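Local coordinates for protein 5-carboxymethyl-2-hydroxymuconate semialdehyde dehydrogenase (Thermus thermophilus, PDB 2D4E) that probably catalyses the NAD-dependent oxidation of 5-carboxymethyl-2-hydroxymuconate semialdehyde to the corresponding carboxylic acid, as an aldehyde dehydrogenase, at residues L244-G249 and L492-D497; T180-P185 and S269-G274; L265-P270 and G482-G487. One frame throughout, in Å; residues are numbered along the deposited sequence.

Contact 1 of 3, residues L244-G249 and L492-D497; sequences LLTLTG and LDFYTD. With NAD (nicotinamide-adenine-dinucleotide), chain K.
Leu244 and Tyr495 are where the two backbones come nearest, CA to CA 7.8 Å: the start of strand 244-248 faces the last turn of helix 488-495, just before Thr496 leaves helical geometry and the chain runs on as strand 496-504. The strand belongs to the parallel sheet of the Rossmann-like NAD-binding domain of the aldehyde dehydrogenase fold, between strands 166-169 and 267-271. Apolar side chains do most of the joining. Phe494 holds CG anti to its backbone N (chi1 171°), which swings the ring off the helix toward the strand. Leu244 CD2 lies over one face of that ring, offset toward the rim, in a CH-pi contact 4.3 Å from the centroid. The far end of the ring, CZ, comes to 3.5 Å from Leu245 O. The Thr246 side chain meets both aromatic side chains at about a right angle, its CG2 3.7 Å from Phe494 CE1 and 3.6 Å from Tyr495 OH; that hydroxyl is hydrogen-bonded to Glu486 OE2. Phe494 sets its CD1 over the centre of the Tyr495 ring, and its carbonyl O accepts a hydrogen bond from Arg267. The far end of the strand leads to the cofactor. Thr248 CG2 touches the nicotinamide at NAD C4N, 3.3 Å away, and Gly249 CA lies 3.0 Å from NAD O4D, where a CB would collide with NAD O2A.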
loop_
_atom_site.group_PDB
_atom_site.type_symbol
_atom_site.label_atom_id
_atom_site.label_comp_id
_atom_site.label_asym_id
_atom_site.label_seq_id
_atom_site.Cartn_x
_atom_site.Cartn_y
_atom_site.Cartn_z
ATOM N N LEU C 244 -9.914 24.491 2.776
ATOM C CA LEU C 244 -10.420 23.243 3.346
ATOM C C LEU C 244 -11.366 23.470 4.526
ATOM O O LEU C 244 -11.153 24.359 5.358
ATOM C CB LEU C 244 -9.254 22.351 3.787
ATOM C CG LEU C 244 -8.625 21.428 2.738
ATOM C CD1 LEU C 244 -8.098 22.230 1.537
ATOM C CD2 LEU C 244 -7.505 20.634 3.401
ATOM N N LEU C 245 -12.408 22.650 4.595
ATOM C CA LEU C 245 -13.396 22.760 5.658
ATOM C C LEU C 245 -13.798 21.406 6.213
ATOM O O LEU C 245 -14.148 20.513 5.454
ATOM C CB LEU C 245 -14.669 23.430 5.136
ATOM C CG LEU C 245 -14.668 24.865 4.618
ATOM C CD1 LEU C 245 -16.021 25.148 3.989
ATOM C CD2 LEU C 245 -14.387 25.845 5.751
ATOM N N THR C 246 -13.732 21.239 7.529
ATOM C CA THR C 246 -14.190 19.990 8.120
ATOM C C THR C 246 -15.474 20.373 8.843
ATOM O O THR C 246 -15.570 21.449 9.431
ATOM C CB THR C 246 -13.201 19.395 9.159
ATOM O OG1 THR C 246 -13.124 20.258 10.298
ATOM C CG2 THR C 246 -11.813 19.224 8.555
ATOM N N LEU C 247 -16.474 19.511 8.777
ATOM C CA LEU C 247 -17.723 19.789 9.451
ATOM C C LEU C 247 -18.218 18.555 10.166
ATOM O O LEU C 247 -18.291 17.467 9.594
ATOM C CB LEU C 247 -18.793 20.263 8.466
ATOM C CG LEU C 247 -20.204 20.358 9.064
ATOM C CD1 LEU C 247 -20.238 21.395 10.187
ATOM C CD2 LEU C 247 -21.193 20.730 7.974
ATOM N N THR C 248 -18.542 18.735 11.435
ATOM C CA THR C 248 -19.075 17.662 12.245
ATOM C C THR C 248 -20.361 18.252 12.811
ATOM O O THR C 248 -20.330 19.126 13.680
ATOM C CB THR C 248 -18.098 17.279 13.363
ATOM O OG1 THR C 248 -16.854 16.864 12.782
ATOM C CG2 THR C 248 -18.650 16.133 14.181
ATOM N N GLY C 249 -21.492 17.796 12.285
ATOM C CA GLY C 249 -22.775 18.315 12.724
ATOM C C GLY C 249 -23.937 17.656 12.002
ATOM O O GLY C 249 -23.805 16.548 11.487
ATOM N N LEU C 492 -5.107 11.622 5.220
ATOM C CA LEU C 492 -4.206 12.252 4.252
ATOM C C LEU C 492 -4.878 12.652 2.954
ATOM O O LEU C 492 -4.529 13.671 2.361
ATOM C CB LEU C 492 -3.041 11.325 3.904
ATOM C CG LEU C 492 -1.843 11.233 4.844
ATOM C CD1 LEU C 492 -0.880 10.197 4.281
ATOM C CD2 LEU C 492 -1.153 12.590 4.967
ATOM N N ASP C 493 -5.830 11.843 2.503
ATOM C CA ASP C 493 -6.518 12.130 1.255
ATOM C C ASP C 493 -7.267 13.444 1.261
ATOM O O ASP C 493 -7.547 14.008 0.203
ATOM C CB ASP C 493 -7.461 10.984 0.900
ATOM C CG ASP C 493 -6.749 9.874 0.160
ATOM O OD1 ASP C 493 -6.384 10.102 -1.019
ATOM O OD2 ASP C 493 -6.540 8.792 0.758
ATOM N N PHE C 494 -7.591 13.939 2.449
ATOM C CA PHE C 494 -8.292 15.207 2.546
ATOM C C PHE C 494 -7.357 16.369 2.855
ATOM O O PHE C 494 -7.439 17.413 2.216
ATOM C CB PHE C 494 -9.391 15.145 3.614
ATOM C CG PHE C 494 -10.016 16.484 3.916
ATOM C CD1 PHE C 494 -9.626 17.213 5.037
ATOM C CD2 PHE C 494 -10.977 17.025 3.067
ATOM C CE1 PHE C 494 -10.185 18.467 5.311
ATOM C CE2 PHE C 494 -11.545 18.278 3.326
ATOM C CZ PHE C 494 -11.147 19.003 4.453
ATOM N N TYR C 495 -6.463 16.177 3.821
ATOM C CA TYR C 495 -5.551 17.236 4.238
ATOM C C TYR C 495 -4.345 17.511 3.345
ATOM O O TYR C 495 -3.658 18.511 3.544
ATOM C CB TYR C 495 -5.061 16.973 5.668
ATOM C CG TYR C 495 -6.174 16.923 6.699
ATOM C CD1 TYR C 495 -6.637 15.701 7.202
ATOM C CD2 TYR C 495 -6.779 18.097 7.158
ATOM C CE1 TYR C 495 -7.678 15.653 8.139
ATOM C CE2 TYR C 495 -7.820 18.059 8.089
ATOM C CZ TYR C 495 -8.261 16.840 8.573
ATOM O OH TYR C 495 -9.288 16.807 9.485
ATOM N N THR C 496 -4.084 16.640 2.373
ATOM C CA THR C 496 -2.948 16.839 1.480
ATOM C C THR C 496 -3.357 16.699 0.020
ATOM O O THR C 496 -4.447 16.218 -0.280
ATOM C CB THR C 496 -1.805 15.823 1.766
ATOM O OG1 THR C 496 -2.218 14.502 1.389
ATOM C CG2 THR C 496 -1.434 15.828 3.240
ATOM N N ASP C 497 -2.479 17.137 -0.881
ATOM C CA ASP C 497 -2.719 17.051 -2.321
ATOM C C ASP C 497 -1.718 16.093 -2.951
ATOM O O ASP C 497 -0.524 16.141 -2.632
ATOM C CB ASP C 497 -2.537 18.408 -3.008
ATOM C CG ASP C 497 -3.597 19.419 -2.622
ATOM O OD1 ASP C 497 -4.778 19.031 -2.484
ATOM O OD2 ASP C 497 -3.242 20.609 -2.480
HETATM P PA NAD K . -24.959 21.841 14.089
HETATM O O1A NAD K . -25.972 22.891 14.069
HETATM O O2A NAD K . -24.696 21.299 12.745
HETATM O O5B NAD K . -23.525 22.324 14.675
HETATM C C5B NAD K . -22.216 21.975 14.114
HETATM C C4B NAD K . -21.465 23.261 13.847
HETATM O O4B NAD K . -22.156 23.853 12.726
HETATM C C3B NAD K . -21.566 24.325 14.976
HETATM O O3B NAD K . -20.252 24.761 15.383
HETATM C C2B NAD K . -22.421 25.425 14.325
HETATM O O2B NAD K . -22.112 26.750 14.812
HETATM C C1B NAD K . -22.108 25.227 12.855
HETATM N N9A NAD K . -23.127 25.791 11.990
HETATM C C8A NAD K . -24.504 25.780 12.127
HETATM N N7A NAD K . -25.155 26.412 11.123
HETATM C C5A NAD K . -24.111 26.844 10.304
HETATM C C6A NAD K . -24.107 27.585 9.063
HETATM N N6A NAD K . -25.222 28.008 8.462
HETATM N N1A NAD K . -22.864 27.848 8.506
HETATM C C2A NAD K . -21.706 27.406 9.139
HETATM N N3A NAD K . -21.614 26.727 10.274
HETATM C C4A NAD K . -22.851 26.469 10.818
HETATM O O3 NAD K . -25.438 20.772 15.060
HETATM P PN NAD K . -24.993 20.106 16.429
HETATM O O1N NAD K . -26.161 20.230 17.325
HETATM O O2N NAD K . -23.744 20.735 16.891
HETATM O O5D NAD K . -24.925 18.687 15.811
HETATM C C5D NAD K . -25.027 17.449 16.472
HETATM C C4D NAD K . -24.943 16.615 15.233
HETATM O O4D NAD K . -23.577 16.310 14.873
HETATM C C3D NAD K . -25.759 15.330 15.213
HETATM O O3D NAD K . -26.571 15.203 14.028
HETATM C C2D NAD K . -24.656 14.280 15.334
HETATM O O2D NAD K . -25.088 13.019 14.783
HETATM C C1D NAD K . -23.521 14.945 14.587
HETATM N N1N NAD K . -22.197 14.398 14.929
HETATM C C2N NAD K . -21.669 13.602 13.923
HETATM C C3N NAD K . -20.429 13.036 14.177
HETATM C C7N NAD K . -19.748 12.124 13.167
HETATM O O7N NAD K . -18.656 11.663 13.448
HETATM N N7N NAD K . -20.354 11.835 12.002
HETATM C C4N NAD K . -19.721 13.271 15.444
HETATM C C5N NAD K . -20.389 14.112 16.380
HETATM C C6N NAD K . -21.609 14.703 16.199
#

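Contact 2 of 3, residues T180-P185 and S269-G274. With NAD (nicotinamide-adenine-dinucleotide), chain K.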
loop_
_atom_site.group_PDB
_atom_site.type_symbol
_atom_site.label_atom_id
_atom_site.label_comp_id
_atom_site.label_asym_id
_atom_site.label_seq_id
_atom_site.Cartn_x
_atom_site.Cartn_y
_atom_site.Cartn_z
ATOM N N THR C 180 -10.229 18.234 18.432
ATOM C CA THR C 180 -8.857 17.737 18.335
ATOM C C THR C 180 -8.755 16.621 17.302
ATOM O O THR C 180 -7.679 16.376 16.754
ATOM C CB THR C 180 -8.327 17.215 19.694
ATOM O OG1 THR C 180 -9.150 16.135 20.158
ATOM C CG2 THR C 180 -8.321 18.339 20.722
ATOM N N TRP C 181 -9.879 15.958 17.036
ATOM C CA TRP C 181 -9.942 14.885 16.043
ATOM C C TRP C 181 -9.557 15.434 14.658
ATOM O O TRP C 181 -9.016 14.709 13.821
ATOM C CB TRP C 181 -11.366 14.315 15.988
ATOM C CG TRP C 181 -11.588 13.200 14.984
ATOM C CD1 TRP C 181 -12.550 13.154 14.010
ATOM C CD2 TRP C 181 -10.858 11.969 14.882
ATOM N NE1 TRP C 181 -12.462 11.976 13.315
ATOM C CE2 TRP C 181 -11.434 11.229 13.826
ATOM C CE3 TRP C 181 -9.771 11.419 15.582
ATOM C CZ2 TRP C 181 -10.962 9.965 13.450
ATOM C CZ3 TRP C 181 -9.301 10.160 15.207
ATOM C CH2 TRP C 181 -9.896 9.448 14.150
ATOM N N ARG C 182 -9.835 16.713 14.427
ATOM C CA ARG C 182 -9.532 17.348 13.142
ATOM C C ARG C 182 -8.274 18.218 13.197
ATOM O O ARG C 182 -7.498 18.284 12.234
ATOM C CB ARG C 182 -10.712 18.215 12.706
ATOM C CG ARG C 182 -12.064 17.516 12.786
ATOM C CD ARG C 182 -12.220 16.419 11.740
ATOM N NE ARG C 182 -13.639 16.227 11.441
ATOM C CZ ARG C 182 -14.118 15.903 10.244
ATOM N NH1 ARG C 182 -13.292 15.708 9.223
ATOM N NH2 ARG C 182 -15.427 15.770 10.072
ATOM N N ILE C 183 -8.087 18.890 14.328
ATOM C CA ILE C 183 -6.940 19.759 14.526
ATOM C C ILE C 183 -5.620 19.001 14.464
ATOM O O ILE C 183 -4.674 19.437 13.813
ATOM C CB ILE C 183 -7.027 20.477 15.888
ATOM C CG1 ILE C 183 -8.286 21.355 15.931
ATOM C CG2 ILE C 183 -5.762 21.298 16.124
ATOM C CD1 ILE C 183 -8.625 21.870 17.324
ATOM N N ALA C 184 -5.561 17.865 15.147
ATOM C CA ALA C 184 -4.350 17.059 15.181
ATOM C C ALA C 184 -3.867 16.662 13.781
ATOM O O ALA C 184 -2.713 16.899 13.429
ATOM C CB ALA C 184 -4.575 15.820 16.050
ATOM N N PRO C 185 -4.737 16.048 12.962
ATOM C CA PRO C 185 -4.234 15.693 11.633
ATOM C C PRO C 185 -3.901 16.923 10.788
ATOM O O PRO C 185 -2.900 16.941 10.077
ATOM C CB PRO C 185 -5.365 14.839 11.041
ATOM C CG PRO C 185 -6.597 15.306 11.775
ATOM C CD PRO C 185 -6.087 15.499 13.184
ATOM N N SER C 269 -14.961 17.857 4.312
ATOM C CA SER C 269 -14.860 16.549 4.956
ATOM C C SER C 269 -15.943 16.492 6.030
ATOM O O SER C 269 -15.664 16.659 7.221
ATOM C CB SER C 269 -13.482 16.379 5.598
ATOM O OG SER C 269 -13.400 15.147 6.286
ATOM N N PRO C 270 -17.195 16.238 5.622
ATOM C CA PRO C 270 -18.311 16.178 6.565
ATOM C C PRO C 270 -18.615 14.860 7.261
ATOM O O PRO C 270 -18.683 13.807 6.634
ATOM C CB PRO C 270 -19.488 16.645 5.714
ATOM C CG PRO C 270 -19.197 15.972 4.404
ATOM C CD PRO C 270 -17.683 16.167 4.230
ATOM N N GLU C 271 -18.798 14.952 8.572
ATOM C CA GLU C 271 -19.173 13.826 9.424
ATOM C C GLU C 271 -20.516 14.340 9.936
ATOM O O GLU C 271 -20.576 15.200 10.818
ATOM C CB GLU C 271 -18.163 13.650 10.556
ATOM C CG GLU C 271 -16.784 13.212 10.067
ATOM C CD GLU C 271 -15.758 13.148 11.180
ATOM O OE1 GLU C 271 -15.921 13.891 12.168
ATOM O OE2 GLU C 271 -14.779 12.373 11.061
ATOM N N LEU C 272 -21.590 13.835 9.340
ATOM C CA LEU C 272 -22.926 14.305 9.664
ATOM C C LEU C 272 -23.784 13.383 10.534
ATOM O O LEU C 272 -23.259 12.567 11.293
ATOM C CB LEU C 272 -23.636 14.659 8.346
ATOM C CG LEU C 272 -22.727 15.464 7.387
ATOM C CD1 LEU C 272 -23.405 15.632 6.042
ATOM C CD2 LEU C 272 -22.387 16.833 7.990
ATOM N N GLY C 273 -25.103 13.526 10.416
ATOM C CA GLY C 273 -26.030 12.751 11.226
ATOM C C GLY C 273 -26.028 11.243 11.089
ATOM O O GLY C 273 -25.359 10.676 10.227
ATOM N N GLY C 274 -26.786 10.586 11.958
ATOM C CA GLY C 274 -26.873 9.144 11.912
ATOM C C GLY C 274 -28.138 8.618 12.563
ATOM O O GLY C 274 -28.807 9.324 13.321
HETATM P PA NAD K . -24.959 21.841 14.089
HETATM O O1A NAD K . -25.972 22.891 14.069
HETATM O O2A NAD K . -24.696 21.299 12.745
HETATM O O5B NAD K . -23.525 22.324 14.675
HETATM C C5B NAD K . -22.216 21.975 14.114
HETATM C C4B NAD K . -21.465 23.261 13.847
HETATM O O4B NAD K . -22.156 23.853 12.726
HETATM C C3B NAD K . -21.566 24.325 14.976
HETATM O O3B NAD K . -20.252 24.761 15.383
HETATM C C2B NAD K . -22.421 25.425 14.325
HETATM O O2B NAD K . -22.112 26.750 14.812
HETATM C C1B NAD K . -22.108 25.227 12.855
HETATM N N9A NAD K . -23.127 25.791 11.990
HETATM C C8A NAD K . -24.504 25.780 12.127
HETATM N N7A NAD K . -25.155 26.412 11.123
HETATM C C5A NAD K . -24.111 26.844 10.304
HETATM C C6A NAD K . -24.107 27.585 9.063
HETATM N N6A NAD K . -25.222 28.008 8.462
HETATM N N1A NAD K . -22.864 27.848 8.506
HETATM C C2A NAD K . -21.706 27.406 9.139
HETATM N N3A NAD K . -21.614 26.727 10.274
HETATM C C4A NAD K . -22.851 26.469 10.818
HETATM O O3 NAD K . -25.438 20.772 15.060
HETATM P PN NAD K . -24.993 20.106 16.429
HETATM O O1N NAD K . -26.161 20.230 17.325
HETATM O O2N NAD K . -23.744 20.735 16.891
HETATM O O5D NAD K . -24.925 18.687 15.811
HETATM C C5D NAD K . -25.027 17.449 16.472
HETATM C C4D NAD K . -24.943 16.615 15.233
HETATM O O4D NAD K . -23.577 16.310 14.873
HETATM C C3D NAD K . -25.759 15.330 15.213
HETATM O O3D NAD K . -26.571 15.203 14.028
HETATM C C2D NAD K . -24.656 14.280 15.334
HETATM O O2D NAD K . -25.088 13.019 14.783
HETATM C C1D NAD K . -23.521 14.945 14.587
HETATM N N1N NAD K . -22.197 14.398 14.929
HETATM C C2N NAD K . -21.669 13.602 13.923
HETATM C C3N NAD K . -20.429 13.036 14.177
HETATM C C7N NAD K . -19.748 12.124 13.167
HETATM O O7N NAD K . -18.656 11.663 13.448
HETATM N N7N NAD K . -20.354 11.835 12.002
HETATM C C4N NAD K . -19.721 13.271 15.444
HETATM C C5N NAD K . -20.389 14.112 16.380
HETATM C C6N NAD K . -21.609 14.703 16.199
#
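Arg182 and Trp181, neighbours on helix 175-188, both reach across to strand 267-271, an outer strand, within this chain, of the Rossmann-like parallel sheet. The strand ends at Glu271, which with Leu272, Gly273 and Gly274 begins the ELGGK signature of aldehyde dehydrogenases, whose glutamate acts as general base in well-studied relatives. Segments 180-185 and 269-271 run nearly antiparallel, their axes 12.3 Å apart at closest, so long side chains have to span the gap.

Among the hydrogen bonds, Arg182 NH1 donates to Ser269 OG at 3.0 Å (N-H...O 151°), the hydroxyl lying in the guanidinium plane. A weak second bond runs from NH1 to Ser269 O, 3.2 Å away. The bend at chi2 (-70°) turns the guanidinium toward the strand. Trp181 NE1 gives its proton to Glu271 OE2 at 3.3 Å, in the indole plane and on the syn lone pair; ring and carboxylate are nearly coplanar.

The ionic contacts centre on Arg182. Its NH1 also forms a salt bridge with Glu486, while the carboxylate of Glu271 lies over one face of the guanidinium. The salt bridge from NH2 to Glu271 OE1, modelled at 2.9 Å, is doubtful because NH2 sits too close to its neighbours. Replacing Arg182 by a leucine would probably leave the buried Glu486 carboxylate without this cationic mate and deprive Ser269 OG of a donor.

Cofactor contacts come from the strand side. Glu271 CB packs 3.2 Å from NAD N7N, and the same carboxamide nitrogen donates a nearly straight hydrogen bond to Leu272 O, 3.1 Å away.

Contact 3 of 3, residues L265-P270 and G482-G487; sequences LKRLSP and GDRREG
Gly482 lies against Pro270 where the loop before helix 488-495 crosses strand 267-271, the touching parts running 102° apart. Gly482 CA makes a CA-H...O contact of 3.2 Å with Pro270 O, and a CB here would strike that oxygen. Asp483 N then donates to the same Pro270 O at 3.1 Å, in the carbonyl plane (154° at the hydrogen). Water 4 joins Asp483 O to Ser269 OG, and water 2 donates to both Asp483 OD2 and Leu268 O. In Arg484 the bend at chi2 (-90°) lays the chain along strand 267-271. Its CG packs 3.4 Å from Leu268 O, and NE makes a weak hydrogen bond to the same oxygen. Arg267 CG sits over one face of the Arg484 guanidinium, 3.3 Å from NH2; water 1, in the guanidinium plane, accepts from Leu268 N and weakly from NH2. Water 3, 2.6 Å from Ser269 OG, donates to Arg485 O and weakly to Glu486 OE2; Tyr495 OH also bonds that OE2, and Arg182 donates to Ser269 OG. Arg267 NE and Arg484 NH2 stand 4.6 Å apart, but both form salt bridges with Asp483 of the second subunit, Asp483 of this chain returns both, and Arg267 NH2 pairs with Asp497. The like charges are thus probably balanced, largely by reciprocal pairing across the subunit interface.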
loop_
_atom_site.group_PDB
_atom_site.type_symbol
_atom_site.label_atom_id
_atom_site.label_comp_id
_atom_site.label_asym_id
_atom_site.label_seq_id
_atom_site.Cartn_x
_atom_site.Cartn_y
_atom_site.Cartn_z
ATOM N N LEU C 265 -15.209 26.645 -4.392
ATOM C CA LEU C 265 -14.909 25.238 -4.636
ATOM C C LEU C 265 -14.070 24.661 -3.500
ATOM O O LEU C 265 -13.032 24.041 -3.732
ATOM C CB LEU C 265 -14.165 25.090 -5.965
ATOM C CG LEU C 265 -14.993 25.444 -7.204
ATOM C CD1 LEU C 265 -14.097 25.529 -8.425
ATOM C CD2 LEU C 265 -16.084 24.400 -7.402
ATOM N N LYS C 266 -14.517 24.872 -2.268
ATOM C CA LYS C 266 -13.782 24.368 -1.121
ATOM C C LYS C 266 -13.902 22.857 -0.974
ATOM O O LYS C 266 -14.902 22.263 -1.366
ATOM C CB LYS C 266 -14.270 25.052 0.156
ATOM C CG LYS C 266 -14.032 26.547 0.164
ATOM C CD LYS C 266 -14.224 27.131 1.542
ATOM C CE LYS C 266 -13.826 28.598 1.579
ATOM N NZ LYS C 266 -13.900 29.102 2.975
ATOM N N ARG C 267 -12.860 22.244 -0.421
ATOM C CA ARG C 267 -12.844 20.807 -0.182
ATOM C C ARG C 267 -13.492 20.602 1.188
ATOM O O ARG C 267 -13.095 21.235 2.168
ATOM C CB ARG C 267 -11.403 20.298 -0.166
ATOM C CG ARG C 267 -11.258 18.788 -0.085
ATOM C CD ARG C 267 -9.780 18.389 -0.113
ATOM N NE ARG C 267 -9.062 19.115 -1.157
ATOM C CZ ARG C 267 -7.750 19.050 -1.359
ATOM N NH1 ARG C 267 -6.986 18.276 -0.595
ATOM N NH2 ARG C 267 -7.200 19.760 -2.336
ATOM N N LEU C 268 -14.479 19.713 1.255
ATOM C CA LEU C 268 -15.198 19.455 2.502
ATOM C C LEU C 268 -15.079 18.011 2.994
ATOM O O LEU C 268 -15.091 17.067 2.201
ATOM C CB LEU C 268 -16.678 19.824 2.306
ATOM C CG LEU C 268 -17.710 19.607 3.422
ATOM C CD1 LEU C 268 -17.298 20.342 4.697
ATOM C CD2 LEU C 268 -19.067 20.113 2.948
ATOM N N SER C 269 -14.961 17.857 4.312
ATOM C CA SER C 269 -14.860 16.549 4.956
ATOM C C SER C 269 -15.943 16.492 6.030
ATOM O O SER C 269 -15.664 16.659 7.221
ATOM C CB SER C 269 -13.482 16.379 5.598
ATOM O OG SER C 269 -13.400 15.147 6.286
ATOM N N PRO C 270 -17.195 16.238 5.622
ATOM C CA PRO C 270 -18.311 16.178 6.565
ATOM C C PRO C 270 -18.615 14.860 7.261
ATOM O O PRO C 270 -18.683 13.807 6.634
ATOM C CB PRO C 270 -19.488 16.645 5.714
ATOM C CG PRO C 270 -19.197 15.972 4.404
ATOM C CD PRO C 270 -17.683 16.167 4.230
ATOM N N GLY C 482 -22.479 11.795 5.596
ATOM C CA GLY C 482 -21.238 12.462 5.256
ATOM C C GLY C 482 -20.449 11.824 4.135
ATOM O O GLY C 482 -20.951 10.986 3.383
ATOM N N ASP C 483 -19.196 12.232 4.031
ATOM C CA ASP C 483 -18.315 11.725 3.001
ATOM C C ASP C 483 -16.872 11.902 3.470
ATOM O O ASP C 483 -16.616 12.605 4.450
ATOM C CB ASP C 483 -18.568 12.486 1.695
ATOM C CG ASP C 483 -17.772 11.931 0.534
ATOM O OD1 ASP C 483 -17.732 10.688 0.373
ATOM O OD2 ASP C 483 -17.192 12.738 -0.225
ATOM N N ARG C 484 -15.938 11.256 2.774
ATOM C CA ARG C 484 -14.524 11.325 3.124
ATOM C C ARG C 484 -14.293 10.505 4.384
ATOM O O ARG C 484 -15.242 10.055 5.032
ATOM C CB ARG C 484 -14.096 12.768 3.391
ATOM C CG ARG C 484 -14.353 13.733 2.250
ATOM C CD ARG C 484 -13.164 13.797 1.336
ATOM N NE ARG C 484 -13.289 14.863 0.345
ATOM C CZ ARG C 484 -12.361 15.134 -0.562
ATOM N NH1 ARG C 484 -11.246 14.418 -0.588
ATOM N NH2 ARG C 484 -12.553 16.104 -1.446
ATOM N N ARG C 485 -13.029 10.328 4.742
ATOM C CA ARG C 485 -12.693 9.559 5.926
ATOM C C ARG C 485 -11.598 10.216 6.750
ATOM O O ARG C 485 -10.781 10.973 6.229
ATOM C CB ARG C 485 -12.248 8.154 5.520
ATOM C CG ARG C 485 -13.334 7.312 4.855
ATOM C CD ARG C 485 -14.307 6.728 5.874
ATOM N NE ARG C 485 -15.332 5.922 5.215
ATOM C CZ ARG C 485 -16.444 6.412 4.667
ATOM N NH1 ARG C 485 -16.697 7.714 4.702
ATOM N NH2 ARG C 485 -17.301 5.596 4.066
ATOM N N GLU C 486 -11.616 9.932 8.049
ATOM C CA GLU C 486 -10.610 10.423 8.984
ATOM C C GLU C 486 -9.950 9.156 9.528
ATOM O O GLU C 486 -10.491 8.055 9.366
ATOM C CB GLU C 486 -11.250 11.198 10.145
ATOM C CG GLU C 486 -11.709 12.614 9.814
ATOM C CD GLU C 486 -10.553 13.572 9.548
ATOM O OE1 GLU C 486 -9.392 13.225 9.841
ATOM O OE2 GLU C 486 -10.805 14.686 9.056
ATOM N N GLY C 487 -8.790 9.305 10.161
ATOM C CA GLY C 487 -8.104 8.151 10.714
ATOM C C GLY C 487 -6.825 7.776 9.985
ATOM O O GLY C 487 -6.864 7.397 8.813
HETATM O O HOH W 1 -15.236 18.055 -1.004
HETATM O O HOH W 2 -16.682 15.575 0.016
HETATM O O HOH W 3 -11.079 14.053 6.311
HETATM O O HOH W 4 -15.389 13.089 6.778
#

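Overall arrangement
The three contacts form one continuous block, with centres about 5 Å apart for contacts 1 and 3 and about 8 Å for the other two pairs. Strands 244-248 and 267-271 are sheet neighbours, probably bonded through Leu247 O and Glu271 N at 2.8 Å, so contacts 1 and 2 bring adjacent strand ends to the same NAD. Glu486 of contact 3 ties the rest together: its OE2 lies 2.7 Å from Arg182 NH1 of contact 2 and 2.6 Å from Tyr495 OH of contact 1. Farther from the cofactor, Arg267 NH2 meets Asp497 OD1 at 2.5 Å, linking strand 267-271 to strand 496-504 near the subunit interface.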